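Long-range contacts in probable 2-dehydro-3-deoxygalactonokinase DgoK1 (Sinorhizobium meliloti, PDB 3T69), which probably phosphorylates 2-dehydro-3-deoxy-D-galactonate with ATP, giving the 6-phosphate, in the DeLey-Doudoroff route of galactose breakdown: residues I67-M72 and R106-L111; A89-I94 and V156-D161; H121-R126 and E164-F169. One frame throughout, in Å; residues are numbered along the deposited sequence.

Contact 1 lies in one mixed sheet, contact 2 at the edge of a second, and contact 3 where a strand of each cross. Strand 108-116 of contact 1 is the sheet neighbour of strand 123-125 of contact 3. Centre to centre, contacts 2 and 3 are closest, about 13 Å apart, and the R157 backbone probably bonds to those of E164 and G165. Centre to centre, contact 1 lies about 20 Å from contact 2, touching it through L111 and I94, and about 22 Å from contact 3, where M72 packs on R126. A bound sulfate, probably from the crystallisation liquor, lies about 6 Å from the side chain of R109 in contact 1.

Contact 1: I67-M72 and R106-L111; sequences IIICGM and RDIRIL
I69 and I67 meet I108 on one face of the sheet. The CG2 branch of I108 touches both, lying 4.1 Å from I69 CD1 and 4.2 Å from I67 CB. In all three isoleucines CG2 is anti to the backbone N and CG1 lies beside it. On the other face, I68 CD1 packs 3.6 Å from L111 CD2. With CG1 trans to its own nitrogen (chi1 -173°), I68 sends CD1 toward the second strand, where it also touches R109 CB. L111 CD1 turns to CB of C70. Strands 67-71 and 108-116 are parallel neighbours here, in the mixed sheet of an ASKHA-type kinase, the actin-like ATPase fold. Strand 9-14 flanks strand 67-71 on its other edge. Helix 50-58 covers the I67 and I69 face, and helix 290-305 packs on C70 and L111. The backbone bonds alternate as parallel pairing requires. I67 N binds D107 O, and I67 O receives R109 N at 3.0 Å. I69 N then binds R109 O, and I69 O receives L111 N at 2.9 Å. At the start of the pairing, R106 lays its CD 3.9 Å from I67 CD1, while its NH1 bonds to the carbonyls of P62 and L65. At the polar edge R109 holds D107 in a side-on salt bridge, through NE and NH2. R109 NE lies 2.7 Å from D107 OD1, and R109 NH2 lies 2.9 Å from D107 OD2. Both carboxylate oxygens use their syn lone pairs, but they sit 25° and 28° out of the guanidinium plane. D107 OD2 also accepts a bond from W306 NE1.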
ATOM      1  N   ILE B  67       5.992  35.673  13.309  1.00 49.56           N
ATOM      2  CA  ILE B  67       5.354  34.456  12.781  1.00 47.34           C
ATOM      3  C   ILE B  67       6.031  33.208  13.320  1.00 46.86           C
ATOM      4  O   ILE B  67       7.245  33.050  13.209  1.00 46.09           O
ATOM      5  CB  ILE B  67       5.419  34.397  11.253  1.00 46.90           C
ATOM      6  CG1 ILE B  67       5.105  35.775  10.666  1.00 48.31           C
ATOM      7  CG2 ILE B  67       4.502  33.346  10.715  1.00 43.19           C
ATOM      8  CD1 ILE B  67       4.426  35.716   9.296  1.00 51.28           C
ATOM      9  N   ILE B  68       5.215  32.322  13.880  1.00 46.25           N
ATOM     10  CA  ILE B  68       5.658  31.055  14.388  1.00 46.35           C
ATOM     11  C   ILE B  68       4.962  29.960  13.570  1.00 46.34           C
ATOM     12  O   ILE B  68       3.740  29.974  13.393  1.00 46.40           O
ATOM     13  CB  ILE B  68       5.380  30.962  15.877  1.00 46.05           C
ATOM     14  CG1 ILE B  68       6.000  29.707  16.489  1.00 46.86           C
ATOM     15  CG2 ILE B  68       3.920  31.105  16.147  1.00 46.86           C
ATOM     16  CD1 ILE B  68       7.535  29.648  16.322  1.00 46.39           C
ATOM     17  N   ILE B  69       5.773  29.051  13.032  1.00 46.25           N
ATOM     18  CA  ILE B  69       5.305  28.051  12.087  1.00 45.83           C
ATOM     19  C   ILE B  69       5.794  26.679  12.462  1.00 46.50           C
ATOM     20  O   ILE B  69       6.976  26.490  12.725  1.00 46.93           O
ATOM     21  CB  ILE B  69       5.820  28.300  10.684  1.00 45.61           C
ATOM     22  CG1 ILE B  69       5.665  29.780  10.288  1.00 44.09           C
ATOM     23  CG2 ILE B  69       5.126  27.369   9.753  1.00 44.56           C
ATOM     24  CD1 ILE B  69       6.158  30.109   8.863  1.00 41.69           C
ATOM     25  N   CYS B  70       4.880  25.719  12.478  1.00 46.74           N
ATOM     26  CA  CYS B  70       5.216  24.336  12.693  1.00 46.80           C
ATOM     27  C   CYS B  70       4.904  23.544  11.404  1.00 46.43           C
ATOM     28  O   CYS B  70       4.216  24.052  10.521  1.00 46.85           O
ATOM     29  CB  CYS B  70       4.436  23.798  13.911  1.00 46.90           C
ATOM     30  SG  CYS B  70       2.661  23.563  13.647  1.00 50.33           S
ATOM     31  N   GLY B  71       5.411  22.310  11.300  1.00 45.66           N
ATOM     32  CA  GLY B  71       5.059  21.415  10.200  1.00 44.30           C
ATOM     33  C   GLY B  71       6.078  21.283   9.079  1.00 43.62           C
ATOM     34  O   GLY B  71       7.239  21.651   9.204  1.00 43.57           O
ATOM     35  N   MET B  72       5.613  20.775   7.950  1.00 43.11           N
ATOM     36  CA  MET B  72       6.484  20.461   6.836  1.00 41.67           C
ATOM     37  C   MET B  72       7.075  21.717   6.197  1.00 42.58           C
ATOM     38  O   MET B  72       7.856  21.654   5.242  1.00 43.01           O
ATOM     39  CB  MET B  72       5.733  19.599   5.812  1.00 40.78           C
ATOM     40  CG  MET B  72       5.433  18.191   6.265  1.00 37.83           C
ATOM     41  SD  MET B  72       6.823  17.142   6.721  1.00 36.86           S
ATOM     42  CE  MET B  72       5.890  16.201   7.901  1.00 42.48           C
ATOM     43  N   ARG B 106      10.076  41.028   9.573  1.00 51.84           N
ATOM     44  CA  ARG B 106       9.482  40.220  10.641  1.00 50.15           C
ATOM     45  C   ARG B 106      10.330  39.091  11.073  1.00 48.77           C
ATOM     46  O   ARG B 106      11.159  38.589  10.296  1.00 48.87           O
ATOM     47  CB  ARG B 106       8.106  39.665  10.309  1.00 50.44           C
ATOM     48  CG  ARG B 106       7.670  39.768   8.872  1.00 52.05           C
ATOM     49  CD  ARG B 106       6.356  39.102   8.756  1.00 52.97           C
ATOM     50  NE  ARG B 106       5.464  39.860   7.892  1.00 57.64           N
ATOM     51  CZ  ARG B 106       4.363  40.493   8.311  1.00 56.38           C
ATOM     52  NH1 ARG B 106       4.020  40.493   9.611  1.00 52.83           N
ATOM     53  NH2 ARG B 106       3.601  41.118   7.409  1.00 55.08           N
ATOM     54  N   ASP B 107      10.107  38.727  12.338  1.00 46.58           N
ATOM     55  CA  ASP B 107      10.807  37.667  12.996  1.00 45.10           C
ATOM     56  C   ASP B 107      10.015  36.391  12.763  1.00 44.60           C
ATOM     57  O   ASP B 107       9.013  36.129  13.425  1.00 45.15           O
ATOM     58  CB  ASP B 107      10.965  37.975  14.476  1.00 44.21           C
ATOM     59  CG  ASP B 107      11.692  36.870  15.230  1.00 45.55           C
ATOM     60  OD1 ASP B 107      11.692  35.695  14.807  1.00 48.82           O
ATOM     61  OD2 ASP B 107      12.246  37.144  16.294  1.00 46.16           O
ATOM     62  N   ILE B 108      10.470  35.610  11.795  1.00 43.97           N
ATOM     63  CA  ILE B 108       9.808  34.382  11.342  1.00 42.55           C
ATOM     64  C   ILE B 108      10.649  33.206  11.811  1.00 42.12           C
ATOM     65  O   ILE B 108      11.818  33.078  11.430  1.00 41.28           O
ATOM     66  CB  ILE B 108       9.707  34.340   9.776  1.00 42.12           C
ATOM     67  CG1 ILE B 108       9.097  35.615   9.227  1.00 41.40           C
ATOM     68  CG2 ILE B 108       8.895  33.146   9.298  1.00 42.60           C
ATOM     69  CD1 ILE B 108       8.655  35.514   7.768  1.00 40.91           C
ATOM     70  N   ARG B 109      10.051  32.342  12.631  1.00 42.48           N
ATOM     71  CA  ARG B 109      10.680  31.089  13.039  1.00 42.56           C
ATOM     72  C   ARG B 109       9.837  29.877  12.670  1.00 42.38           C
ATOM     73  O   ARG B 109       8.596  29.932  12.717  1.00 43.34           O
ATOM     74  CB  ARG B 109      10.868  31.067  14.548  1.00 42.57           C
ATOM     75  CG  ARG B 109      11.188  32.404  15.149  1.00 44.78           C
ATOM     76  CD  ARG B 109      12.624  32.454  15.567  1.00 49.06           C
ATOM     77  NE  ARG B 109      13.026  33.753  16.091  1.00 48.99           N
ATOM     78  CZ  ARG B 109      13.497  33.942  17.314  1.00 49.12           C
ATOM     79  NH1 ARG B 109      13.615  32.928  18.155  1.00 50.14           N
ATOM     80  NH2 ARG B 109      13.850  35.149  17.696  1.00 48.66           N
ATOM     81  N   ILE B 110      10.516  28.768  12.380  1.00 42.00           N
ATOM     82  CA  ILE B 110       9.916  27.441  12.223  1.00 41.10           C
ATOM     83  C   ILE B 110      10.422  26.480  13.296  1.00 41.49           C
ATOM     84  O   ILE B 110      11.630  26.373  13.503  1.00 42.04           O
ATOM     85  CB  ILE B 110      10.300  26.767  10.914  1.00 40.00           C
ATOM     86  CG1 ILE B 110      10.135  27.720   9.752  1.00 41.20           C
ATOM     87  CG2 ILE B 110       9.471  25.500  10.726  1.00 39.05           C
ATOM     88  CD1 ILE B 110       9.859  27.016   8.427  1.00 41.44           C
ATOM     89  N   LEU B 111       9.490  25.756  13.921  1.00 40.88           N
ATOM     90  CA  LEU B 111       9.781  24.713  14.921  1.00 40.38           C
ATOM     91  C   LEU B 111      10.393  23.392  14.379  1.00 39.76           C
ATOM     92  O   LEU B 111       9.992  22.841  13.371  1.00 38.33           O
ATOM     93  CB  LEU B 111       8.505  24.406  15.742  1.00 39.82           C
ATOM     94  CG  LEU B 111       7.777  25.652  16.316  1.00 41.32           C
ATOM     95  CD1 LEU B 111       6.434  25.351  16.993  1.00 38.53           C
ATOM     96  CD2 LEU B 111       8.672  26.391  17.292  1.00 39.55           C
TER

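Contact 2: A89-I94 and V156-D161; sequences AALAEI and VRLADD
L158 reaches L91 at the edge of the six-stranded mixed sheet, where the turn after strand 153-159 meets the short strand 89-90. Strand 153-159 and strand 162-169 form a beta hairpin. Strand 89-90 is the outermost strand on that side and runs antiparallel to 162-169. The contact is made near the hairpin turn; strand 89-90 pairs with 162-169, not with 153-159. V156 starts the second segment inside the hairpin, against helix 128-139. L158 is the first to cross to the other segment. Its CG is anti to the backbone N (chi1 -176°), and the chain beyond carries CD1 to 3.7 Å from L91 CD2. D160 and D161 turn the chain, both with positive phi and psi. D161 meets L91 mainly with its backbone: L91 CD2 lies 3.5 Å from D161 CA and 3.6 Å from D161 C. That leucine also packs on V163 and on A136 of helix 128-139, which D161 touches as well. The D161 carbonyl faces A90 and L91, with A90 CA 3.5 Å from D161 O in a CA-H...O contact. The one hydrogen bond between the segments runs from L91 N to D161 O, at 3.1 Å, and the donor stands 42° above the carbonyl plane.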
ATOM      1  N   ALA B  89      12.542  13.457  24.404  1.00 47.77           N
ATOM      2  CA  ALA B  89      12.725  14.857  24.273  1.00 48.87           C
ATOM      3  C   ALA B  89      11.695  15.497  25.150  1.00 50.11           C
ATOM      4  O   ALA B  89      10.497  15.127  25.121  1.00 50.36           O
ATOM      5  CB  ALA B  89      12.505  15.284  22.822  1.00 48.80           C
ATOM      6  N   ALA B  90      12.152  16.472  25.932  1.00 50.73           N
ATOM      7  CA  ALA B  90      11.233  17.283  26.714  1.00 50.90           C
ATOM      8  C   ALA B  90      10.538  18.264  25.769  1.00 50.26           C
ATOM      9  O   ALA B  90      11.195  19.043  25.077  1.00 50.56           O
ATOM     10  CB  ALA B  90      12.006  18.026  27.817  1.00 50.83           C
ATOM     11  N   LEU B  91       9.218  18.231  25.737  1.00 50.17           N
ATOM     12  CA  LEU B  91       8.430  19.190  24.933  1.00 50.40           C
ATOM     13  C   LEU B  91       8.821  20.646  25.100  1.00 50.65           C
ATOM     14  O   LEU B  91       8.654  21.437  24.189  1.00 52.45           O
ATOM     15  CB  LEU B  91       6.963  19.065  25.290  1.00 50.34           C
ATOM     16  CG  LEU B  91       6.056  17.997  24.643  1.00 51.51           C
ATOM     17  CD1 LEU B  91       6.759  17.145  23.621  1.00 47.91           C
ATOM     18  CD2 LEU B  91       5.319  17.148  25.682  1.00 48.14           C
ATOM     19  N   ALA B  92       9.317  21.011  26.271  1.00 50.64           N
ATOM     20  CA  ALA B  92       9.712  22.389  26.549  1.00 50.52           C
ATOM     21  C   ALA B  92      11.000  22.816  25.830  1.00 49.97           C
ATOM     22  O   ALA B  92      11.331  24.010  25.814  1.00 49.65           O
ATOM     23  CB  ALA B  92       9.832  22.613  28.088  1.00 50.43           C
ATOM     24  N   GLU B  93      11.720  21.856  25.233  1.00 49.48           N
ATOM     25  CA  GLU B  93      12.949  22.160  24.468  1.00 48.75           C
ATOM     26  C   GLU B  93      12.601  22.740  23.095  1.00 47.12           C
ATOM     27  O   GLU B  93      13.419  23.424  22.481  1.00 47.76           O
ATOM     28  CB  GLU B  93      13.772  20.911  24.188  1.00 49.72           C
ATOM     29  CG  GLU B  93      14.390  20.062  25.314  1.00 54.42           C
ATOM     30  CD  GLU B  93      15.233  18.871  24.677  1.00 60.96           C
ATOM     31  OE1 GLU B  93      15.045  17.643  25.006  1.00 58.48           O
ATOM     32  OE2 GLU B  93      16.072  19.199  23.781  1.00 62.78           O
ATOM     33  N   ILE B  94      11.395  22.485  22.601  1.00 45.51           N
ATOM     34  CA  ILE B  94      11.075  22.763  21.194  1.00 44.10           C
ATOM     35  C   ILE B  94      11.260  24.208  20.770  1.00 44.44           C
ATOM     36  O   ILE B  94      11.994  24.459  19.814  1.00 45.04           O
ATOM     37  CB  ILE B  94       9.657  22.263  20.772  1.00 43.69           C
ATOM     38  CG1 ILE B  94       9.585  20.757  20.786  1.00 42.16           C
ATOM     39  CG2 ILE B  94       9.234  22.787  19.386  1.00 41.34           C
ATOM     40  CD1 ILE B  94       8.150  20.270  20.754  1.00 44.94           C
ATOM     41  N   VAL B 156       2.238   7.807  20.048  1.00 46.20           N
ATOM     42  CA  VAL B 156       3.277   8.432  20.895  1.00 46.92           C
ATOM     43  C   VAL B 156       3.217   8.038  22.398  1.00 48.01           C
ATOM     44  O   VAL B 156       2.164   8.134  23.023  1.00 48.75           O
ATOM     45  CB  VAL B 156       3.192   9.957  20.738  1.00 46.18           C
ATOM     46  CG1 VAL B 156       4.372  10.659  21.396  1.00 45.50           C
ATOM     47  CG2 VAL B 156       3.086  10.322  19.285  1.00 44.99           C
ATOM     48  N   ARG B 157       4.320   7.570  22.956  1.00 49.31           N
ATOM     49  CA  ARG B 157       4.370   7.332  24.377  1.00 52.32           C
ATOM     50  C   ARG B 157       4.814   8.650  25.041  1.00 53.29           C
ATOM     51  O   ARG B 157       5.998   9.046  24.953  1.00 53.27           O
ATOM     52  CB  ARG B 157       5.308   6.154  24.778  1.00 53.13           C
ATOM     53  CG  ARG B 157       5.595   5.057  23.682  1.00 58.40           C
ATOM     54  CD  ARG B 157       6.317   3.730  24.157  1.00 64.00           C
ATOM     55  NE  ARG B 157       7.223   3.839  25.328  1.00 69.87           N
ATOM     56  CZ  ARG B 157       8.567   3.849  25.296  1.00 71.41           C
ATOM     57  NH1 ARG B 157       9.230   3.793  24.135  1.00 70.62           N
ATOM     58  NH2 ARG B 157       9.256   3.942  26.444  1.00 70.62           N
ATOM     59  N   LEU B 158       3.859   9.301  25.719  1.00 54.21           N
ATOM     60  CA  LEU B 158       4.048  10.593  26.412  1.00 54.69           C
ATOM     61  C   LEU B 158       4.131  10.441  27.946  1.00 55.79           C
ATOM     62  O   LEU B 158       3.335   9.724  28.535  1.00 56.62           O
ATOM     63  CB  LEU B 158       2.901  11.521  26.037  1.00 53.60           C
ATOM     64  CG  LEU B 158       2.926  12.952  26.546  1.00 53.78           C
ATOM     65  CD1 LEU B 158       4.317  13.623  26.326  1.00 54.34           C
ATOM     66  CD2 LEU B 158       1.818  13.743  25.876  1.00 49.95           C
ATOM     67  N   ALA B 159       5.115  11.038  28.583  1.00 56.96           N
ATOM     68  CA  ALA B 159       5.160  11.020  30.031  1.00 58.19           C
ATOM     69  C   ALA B 159       5.740  12.280  30.606  1.00 59.11           C
ATOM     70  O   ALA B 159       6.905  12.515  30.443  1.00 58.86           O
ATOM     71  CB  ALA B 159       5.958   9.860  30.496  1.00 57.98           C
ATOM     72  N   ASP B 160       4.987  13.021  31.395  1.00 60.69           N
ATOM     73  CA  ASP B 160       5.534  14.222  32.006  1.00 62.31           C
ATOM     74  C   ASP B 160       6.101  15.276  31.080  1.00 62.35           C
ATOM     75  O   ASP B 160       7.196  15.744  31.298  1.00 61.60           O
ATOM     76  CB  ASP B 160       6.650  13.859  32.979  1.00 63.38           C
ATOM     77  CG  ASP B 160       6.269  12.765  33.934  1.00 67.13           C
ATOM     78  OD1 ASP B 160       5.078  12.586  34.214  1.00 71.16           O
ATOM     79  OD2 ASP B 160       7.169  12.076  34.416  1.00 68.45           O
ATOM     80  N   ASP B 161       5.399  15.632  30.024  1.00 62.36           N
ATOM     81  CA  ASP B 161       5.951  16.616  29.120  1.00 62.68           C
ATOM     82  C   ASP B 161       7.217  16.064  28.492  1.00 61.66           C
ATOM     83  O   ASP B 161       8.149  16.764  28.202  1.00 62.02           O
ATOM     84  CB  ASP B 161       6.276  17.910  29.857  1.00 63.71           C
ATOM     85  CG  ASP B 161       5.040  18.605  30.437  1.00 68.46           C
ATOM     86  OD1 ASP B 161       4.036  17.938  30.741  1.00 71.25           O
ATOM     87  OD2 ASP B 161       5.082  19.835  30.621  1.00 71.70           O
TER

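Contact 3: H121-R126 and E164-F169; sequences HPDVMR and EGFSTF
M125 lays its terminal methyl over the face of the F166 ring. M125 CE stands 3.4 Å from the ring centroid, 12° off the normal, in a CH-pi contact. The sulfur lies farther out, with M125 SD 5.0 Å from the same centroid, so this is a Met-aromatic contact with the methyl leading. F166 holds CG between its backbone N and carbonyl carbon, which turns the ring toward strand 123-125. V124 CA lies at the ring's edge, in plane, and D123 CB is 3.8 Å from F166 CE2. Strand 123-125 belongs to the eight-stranded sheet and strand 162-169 to the six-stranded one. The short segments 123-125 and 164-169 cross at 86° without backbone pairing, so the join is made by side chains, with T168 N the backbone donor. Q116 of strand 108-116 also reaches across, bonding to the backbone N of F166. D123 supplies the polar part. D123 OD2 accepts T168 N at 2.8 Å, from the syn side and 24° out of the carboxylate plane. D123 OD1 takes V124 N on its anti lone pair, at 2.7 Å. This bond within the strand helps fix the carboxylate's rotation. F220 of the second subunit packs on D123 and T168.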
ATOM      1  N   HIS B 121      13.732   0.662  13.874  1.00 50.23           N
ATOM      2  CA  HIS B 121      12.725   1.668  14.313  1.00 48.00           C
ATOM      3  C   HIS B 121      13.111   3.148  14.135  1.00 45.59           C
ATOM      4  O   HIS B 121      12.718   3.976  14.946  1.00 46.25           O
ATOM      5  CB  HIS B 121      12.279   1.440  15.760  1.00 46.83           C
ATOM      6  CG  HIS B 121      12.020   0.003  16.102  1.00 51.28           C
ATOM      7  ND1 HIS B 121      11.068  -0.765  15.453  1.00 52.74           N
ATOM      8  CD2 HIS B 121      12.606  -0.816  17.021  1.00 53.24           C
ATOM      9  CE1 HIS B 121      11.072  -1.988  15.971  1.00 55.21           C
ATOM     10  NE2 HIS B 121      11.997  -2.047  16.919  1.00 53.06           N
ATOM     11  N   PRO B 122      13.849   3.502  13.057  1.00 43.74           N
ATOM     12  CA  PRO B 122      14.015   4.954  12.799  1.00 41.14           C
ATOM     13  C   PRO B 122      12.675   5.617  12.617  1.00 39.97           C
ATOM     14  O   PRO B 122      11.805   5.050  11.983  1.00 40.48           O
ATOM     15  CB  PRO B 122      14.760   4.981  11.453  1.00 41.29           C
ATOM     16  CG  PRO B 122      14.495   3.661  10.796  1.00 39.04           C
ATOM     17  CD  PRO B 122      14.404   2.681  11.945  1.00 42.70           C
ATOM     18  N   ASP B 123      12.489   6.810  13.146  1.00 38.95           N
ATOM     19  CA  ASP B 123      11.191   7.498  12.988  1.00 37.84           C
ATOM     20  C   ASP B 123      11.201   9.017  13.091  1.00 37.07           C
ATOM     21  O   ASP B 123      12.096   9.637  13.670  1.00 37.24           O
ATOM     22  CB  ASP B 123      10.124   6.934  13.914  1.00 37.50           C
ATOM     23  CG  ASP B 123       8.781   6.811  13.226  1.00 37.93           C
ATOM     24  OD1 ASP B 123       8.433   7.617  12.348  1.00 35.57           O
ATOM     25  OD2 ASP B 123       8.061   5.861  13.552  1.00 44.60           O
ATOM     26  N   VAL B 124      10.197   9.621  12.505  1.00 35.95           N
ATOM     27  CA  VAL B 124      10.292  11.039  12.227  1.00 35.61           C
ATOM     28  C   VAL B 124       8.943  11.737  12.326  1.00 35.74           C
ATOM     29  O   VAL B 124       7.908  11.137  12.049  1.00 36.10           O
ATOM     30  CB  VAL B 124      10.989  11.191  10.868  1.00 35.46           C
ATOM     31  CG1 VAL B 124      10.080  11.823   9.774  1.00 33.79           C
ATOM     32  CG2 VAL B 124      12.344  11.799  11.067  1.00 31.59           C
ATOM     33  N   MET B 125       8.935  12.964  12.804  1.00 36.02           N
ATOM     34  CA  MET B 125       7.649  13.678  12.982  1.00 36.46           C
ATOM     35  C   MET B 125       7.947  15.131  12.853  1.00 36.92           C
ATOM     36  O   MET B 125       8.908  15.614  13.422  1.00 37.18           O
ATOM     37  CB  MET B 125       6.919  13.310  14.294  1.00 36.25           C
ATOM     38  CG  MET B 125       7.003  14.278  15.494  1.00 37.65           C
ATOM     39  SD  MET B 125       5.906  13.985  16.946  1.00 29.56           S
ATOM     40  CE  MET B 125       6.158  12.260  17.196  1.00 34.40           C
ATOM     41  N   ARG B 126       7.198  15.793  11.992  1.00 37.57           N
ATOM     42  CA  ARG B 126       7.340  17.209  11.792  1.00 38.44           C
ATOM     43  C   ARG B 126       5.931  17.895  11.896  1.00 39.50           C
ATOM     44  O   ARG B 126       5.179  17.943  10.910  1.00 40.07           O
ATOM     45  CB  ARG B 126       8.030  17.404  10.440  1.00 38.50           C
ATOM     46  CG  ARG B 126       8.997  18.520  10.368  1.00 38.98           C
ATOM     47  CD  ARG B 126       9.678  18.696   9.027  1.00 36.64           C
ATOM     48  NE  ARG B 126      11.033  18.139   8.991  1.00 39.54           N
ATOM     49  CZ  ARG B 126      12.083  18.563   9.717  1.00 39.71           C
ATOM     50  NH1 ARG B 126      11.974  19.584  10.557  1.00 35.21           N
ATOM     51  NH2 ARG B 126      13.269  17.962   9.582  1.00 39.42           N
ATOM     52  N   GLU B 164       8.706   9.782  24.881  1.00 52.17           N
ATOM     53  CA  GLU B 164       9.639   8.697  25.175  1.00 52.24           C
ATOM     54  C   GLU B 164      10.054   7.982  23.896  1.00 50.98           C
ATOM     55  O   GLU B 164      11.191   7.511  23.770  1.00 50.29           O
ATOM     56  CB  GLU B 164       9.036   7.690  26.174  1.00 53.35           C
ATOM     57  CG  GLU B 164       9.068   8.118  27.649  1.00 57.45           C
ATOM     58  CD  GLU B 164      10.497   8.263  28.173  1.00 64.71           C
ATOM     59  OE1 GLU B 164      11.293   7.298  27.973  1.00 67.84           O
ATOM     60  OE2 GLU B 164      10.835   9.330  28.771  1.00 65.08           O
ATOM     61  N   GLY B 165       9.110   7.914  22.958  1.00 49.90           N
ATOM     62  CA  GLY B 165       9.273   7.218  21.688  1.00 47.55           C
ATOM     63  C   GLY B 165       7.985   7.373  20.908  1.00 46.53           C
ATOM     64  O   GLY B 165       6.959   7.873  21.442  1.00 46.30           O
ATOM     65  N   PHE B 166       8.025   6.959  19.644  1.00 44.52           N
ATOM     66  CA  PHE B 166       6.837   6.935  18.833  1.00 42.80           C
ATOM     67  C   PHE B 166       6.928   6.062  17.576  1.00 42.76           C
ATOM     68  O   PHE B 166       8.015   5.588  17.231  1.00 43.37           O
ATOM     69  CB  PHE B 166       6.477   8.348  18.464  1.00 42.59           C
ATOM     70  CG  PHE B 166       7.490   9.029  17.625  1.00 41.67           C
ATOM     71  CD1 PHE B 166       8.629   9.600  18.206  1.00 40.00           C
ATOM     72  CD2 PHE B 166       7.286   9.158  16.252  1.00 39.39           C
ATOM     73  CE1 PHE B 166       9.567  10.291  17.415  1.00 39.53           C
ATOM     74  CE2 PHE B 166       8.209   9.830  15.444  1.00 40.41           C
ATOM     75  CZ  PHE B 166       9.362  10.407  16.023  1.00 39.58           C
ATOM     76  N   SER B 167       5.794   5.882  16.895  1.00 41.45           N
ATOM     77  CA  SER B 167       5.683   5.032  15.728  1.00 41.10           C
ATOM     78  C   SER B 167       4.770   5.619  14.641  1.00 41.29           C
ATOM     79  O   SER B 167       3.578   5.835  14.883  1.00 41.46           O
ATOM     80  CB  SER B 167       5.072   3.698  16.153  1.00 41.37           C
ATOM     81  OG  SER B 167       6.013   2.902  16.865  1.00 41.84           O
ATOM     82  N   THR B 168       5.295   5.865  13.442  1.00 40.40           N
ATOM     83  CA  THR B 168       4.442   6.229  12.322  1.00 39.58           C
ATOM     84  C   THR B 168       3.828   4.985  11.709  1.00 40.35           C
ATOM     85  O   THR B 168       4.434   3.881  11.756  1.00 41.85           O
ATOM     86  CB  THR B 168       5.248   6.897  11.280  1.00 39.50           C
ATOM     87  OG1 THR B 168       5.963   7.957  11.906  1.00 40.32           O
ATOM     88  CG2 THR B 168       4.372   7.481  10.145  1.00 38.17           C
ATOM     89  N   PHE B 169       2.629   5.151  11.154  1.00 39.09           N
ATOM     90  CA  PHE B 169       1.976   4.165  10.331  1.00 37.91           C
ATOM     91  C   PHE B 169       1.450   4.975   9.193  1.00 38.21           C
ATOM     92  O   PHE B 169       0.827   6.009   9.416  1.00 38.70           O
ATOM     93  CB  PHE B 169       0.837   3.521  11.094  1.00 37.64           C
ATOM     94  CG  PHE B 169       1.282   2.527  12.149  1.00 36.91           C
ATOM     95  CD1 PHE B 169       1.439   1.196  11.841  1.00 34.29           C
ATOM     96  CD2 PHE B 169       1.527   2.934  13.457  1.00 35.75           C
ATOM     97  CE1 PHE B 169       1.840   0.279  12.804  1.00 34.94           C
ATOM     98  CE2 PHE B 169       1.921   2.035  14.415  1.00 34.59           C
ATOM     99  CZ  PHE B 169       2.074   0.681  14.073  1.00 36.27           C
TER